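Local coordinates for Tat-secreted protein Rv2525c (Mycobacterium tuberculosis, PDB 4PMQ) that probably acts as a peptidoglycan hydrolase with glycosidase activity and shows esterase activity toward p-nitrophenyl esters in vitro, at residues 92-97 with 135-140. Numbering follows the deposited sequence.
Sequences ELHAAA and HQRTGV
Arg137 brings the edge of its guanidinium group to the imidazole of His94: CD2 of His94 lies near the guanidinium plane, 3.2 Å from NH2 of Arg137, whereas that NH2 comes obliquely to the ring, the two planes being 54° apart. The same NH2 is 3.4 Å from NE2 of His94. The two side chains come from opposite directions and span backbones whose nearest CA atoms, those of His94 and Arg137, are 11.7 Å apart. His94 reaches across with CG anti to its own N (chi1 173°), while the arginine chain bends at chi3 (72°) on the way. Both nitrogens of the buried imidazole are satisfied, ND1 by the Ser64 hydroxyl and NE2 by the Pro100 carbonyl, which fixes the ring's rotation, and Trp205 meets it at a steep angle. On the arginine, NE bonds to the Ala103 carbonyl and NH1 to a bound tartrate, probably from the crystallisation liquor. The contact links the C-terminal turn of helix 79-96 to the 3-10 turn leading into strand 138-142, at the N-terminal ends of parallel strands 105-108 and 138-142; active sites of TIM barrels lie at the other ends, so this tartrate does not itself indicate a catalytic site.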
ATOM      1  N   GLU A  92      -6.737  -4.740 -11.896  1.00  6.43           N
ATOM      2  CA  GLU A  92      -6.825  -4.193 -13.249  1.00  7.20           C
ATOM      3  C   GLU A  92      -5.800  -3.049 -13.426  1.00  9.84           C
ATOM      4  O   GLU A  92      -5.078  -3.021 -14.440  1.00  9.01           O
ATOM      5  CB  GLU A  92      -8.263  -3.686 -13.473  1.00  8.88           C
ATOM      6  CG  GLU A  92      -8.562  -3.273 -14.901  1.00 20.23           C
ATOM      7  CD  GLU A  92      -9.938  -2.677 -15.141  1.00 39.15           C
ATOM      8  OE1 GLU A  92     -10.671  -2.410 -14.157  1.00 19.05           O
ATOM      9  OE2 GLU A  92     -10.252  -2.411 -16.323  1.00 42.12           O
ATOM     10  N   LEU A  93      -5.736  -2.139 -12.438  1.00  7.12           N
ATOM     11  CA  LEU A  93      -4.829  -0.993 -12.508  1.00  6.21           C
ATOM     12  C   LEU A  93      -3.384  -1.436 -12.358  1.00  9.00           C
ATOM     13  O   LEU A  93      -2.510  -0.859 -13.007  1.00  7.82           O
ATOM     14  CB  LEU A  93      -5.197   0.107 -11.502  1.00  6.07           C
ATOM     15  CG  LEU A  93      -6.538   0.799 -11.836  1.00  9.80           C
ATOM     16  CD1 LEU A  93      -6.952   1.724 -10.720  1.00  9.80           C
ATOM     17  CD2 LEU A  93      -6.459   1.583 -13.199  1.00 12.81           C
ATOM     18  N   HIS A  94      -3.131  -2.444 -11.504  1.00  6.03           N
ATOM     19  CA  HIS A  94      -1.775  -2.975 -11.338  1.00  5.23           C
ATOM     20  C   HIS A  94      -1.324  -3.528 -12.707  1.00  7.32           C
ATOM     21  O   HIS A  94      -0.251  -3.161 -13.185  1.00  7.06           O
ATOM     22  CB  HIS A  94      -1.805  -4.069 -10.254  1.00  5.60           C
ATOM     23  CG  HIS A  94      -0.529  -4.816 -10.078  1.00  8.36           C
ATOM     24  ND1 HIS A  94       0.440  -4.384  -9.188  1.00  9.75           N
ATOM     25  CD2 HIS A  94      -0.148  -6.008 -10.598  1.00  9.31           C
ATOM     26  CE1 HIS A  94       1.401  -5.292  -9.226  1.00  8.60           C
ATOM     27  NE2 HIS A  94       1.091  -6.293 -10.065  1.00  8.59           N
ATOM     28  N   ALA A  95      -2.159  -4.364 -13.343  1.00  6.36           N
ATOM     29  CA  ALA A  95      -1.787  -4.977 -14.628  1.00  7.82           C
ATOM     30  C   ALA A  95      -1.601  -3.917 -15.727  1.00  9.10           C
ATOM     31  O   ALA A  95      -0.662  -4.035 -16.524  1.00  9.51           O
ATOM     32  CB  ALA A  95      -2.833  -6.001 -15.038  1.00  8.60           C
ATOM     33  N   ALA A  96      -2.425  -2.839 -15.703  1.00  6.65           N
ATOM     34  CA  ALA A  96      -2.394  -1.781 -16.727  1.00  7.93           C
ATOM     35  C   ALA A  96      -1.087  -0.983 -16.636  1.00 12.96           C
ATOM     36  O   ALA A  96      -0.626  -0.469 -17.650  1.00 13.27           O
ATOM     37  CB  ALA A  96      -3.592  -0.858 -16.586  1.00  9.84           C
ATOM     38  N   ALA A  97      -0.496  -0.902 -15.423  1.00  8.65           N
ATOM     39  CA  ALA A  97       0.776  -0.191 -15.211  1.00  8.85           C
ATOM     40  C   ALA A  97       1.984  -1.150 -15.441  1.00 12.44           C
ATOM     41  O   ALA A  97       3.137  -0.743 -15.247  1.00 11.00           O
ATOM     42  CB  ALA A  97       0.818   0.381 -13.799  1.00  9.19           C
ATOM     43  N   HIS A 135      -4.294 -15.398  -1.747  1.00  6.47           N
ATOM     44  CA  HIS A 135      -3.642 -15.221  -0.459  1.00  6.66           C
ATOM     45  C   HIS A 135      -2.207 -14.697  -0.647  1.00  8.98           C
ATOM     46  O   HIS A 135      -1.811 -13.733   0.027  1.00  9.38           O
ATOM     47  CB  HIS A 135      -3.618 -16.560   0.280  1.00  7.42           C
ATOM     48  CG  HIS A 135      -2.814 -16.525   1.546  1.00 10.83           C
ATOM     49  ND1 HIS A 135      -3.293 -15.889   2.679  1.00 12.64           N
ATOM     50  CD2 HIS A 135      -1.620 -17.097   1.831  1.00 12.31           C
ATOM     51  CE1 HIS A 135      -2.357 -16.052   3.608  1.00 11.19           C
ATOM     52  NE2 HIS A 135      -1.335 -16.782   3.149  1.00 11.62           N
ATOM     53  N   GLN A 136      -1.433 -15.337  -1.545  1.00  7.76           N
ATOM     54  CA  GLN A 136      -0.021 -14.961  -1.742  1.00  8.53           C
ATOM     55  C   GLN A 136       0.159 -13.507  -2.243  1.00 11.06           C
ATOM     56  O   GLN A 136       1.223 -12.922  -2.021  1.00 11.44           O
ATOM     57  CB  GLN A 136       0.661 -15.941  -2.698  1.00 10.89           C
ATOM     58  CG  GLN A 136       1.072 -17.212  -1.968  1.00 25.15           C
ATOM     59  CD  GLN A 136       1.933 -18.130  -2.818  1.00 48.46           C
ATOM     60  OE1 GLN A 136       2.897 -17.710  -3.463  1.00 46.41           O
ATOM     61  NE2 GLN A 136       1.633 -19.413  -2.798  1.00 39.26           N
ATOM     62  N   ARG A 137      -0.873 -12.931  -2.882  1.00  6.99           N
ATOM     63  CA  ARG A 137      -0.793 -11.571  -3.417  1.00  6.21           C
ATOM     64  C   ARG A 137      -1.434 -10.532  -2.510  1.00 10.09           C
ATOM     65  O   ARG A 137      -1.396  -9.357  -2.838  1.00  9.44           O
ATOM     66  CB  ARG A 137      -1.499 -11.488  -4.787  1.00  5.58           C
ATOM     67  CG  ARG A 137      -0.811 -12.262  -5.896  1.00  4.84           C
ATOM     68  CD  ARG A 137      -1.427 -11.838  -7.238  1.00  6.27           C
ATOM     69  NE  ARG A 137      -0.996 -10.479  -7.604  1.00  8.57           N
ATOM     70  CZ  ARG A 137      -1.591  -9.722  -8.525  1.00 13.75           C
ATOM     71  NH1 ARG A 137      -2.695 -10.143  -9.128  1.00 11.64           N
ATOM     72  NH2 ARG A 137      -1.110  -8.519  -8.815  1.00  7.82           N
ATOM     73  N   THR A 138      -2.037 -10.951  -1.389  1.00  5.86           N
ATOM     74  CA  THR A 138      -2.757 -10.014  -0.549  1.00  5.15           C
ATOM     75  C   THR A 138      -1.805  -9.376   0.457  1.00  9.46           C
ATOM     76  O   THR A 138      -1.313 -10.046   1.364  1.00  7.88           O
ATOM     77  CB  THR A 138      -3.965 -10.719   0.105  1.00  9.58           C
ATOM     78  OG1 THR A 138      -4.848 -11.145  -0.946  1.00  7.52           O
ATOM     79  CG2 THR A 138      -4.761  -9.786   1.040  1.00  7.32           C
ATOM     80  N   GLY A 139      -1.626  -8.065   0.316  1.00  5.50           N
ATOM     81  CA  GLY A 139      -0.848  -7.279   1.261  1.00  5.04           C
ATOM     82  C   GLY A 139      -1.802  -6.479   2.124  1.00  7.94           C
ATOM     83  O   GLY A 139      -2.942  -6.188   1.726  1.00  6.73           O
ATOM     84  N   VAL A 140      -1.333  -6.088   3.314  1.00  5.51           N
ATOM     85  CA  VAL A 140      -2.162  -5.306   4.220  1.00  5.79           C
ATOM     86  C   VAL A 140      -1.357  -4.139   4.772  1.00  6.96           C
ATOM     87  O   VAL A 140      -0.331  -4.376   5.417  1.00  6.75           O
ATOM     88  CB  VAL A 140      -2.732  -6.175   5.400  1.00  8.90           C
ATOM     89  CG1 VAL A 140      -3.743  -5.370   6.237  1.00  8.84           C
ATOM     90  CG2 VAL A 140      -3.395  -7.458   4.884  1.00  8.75           C
TER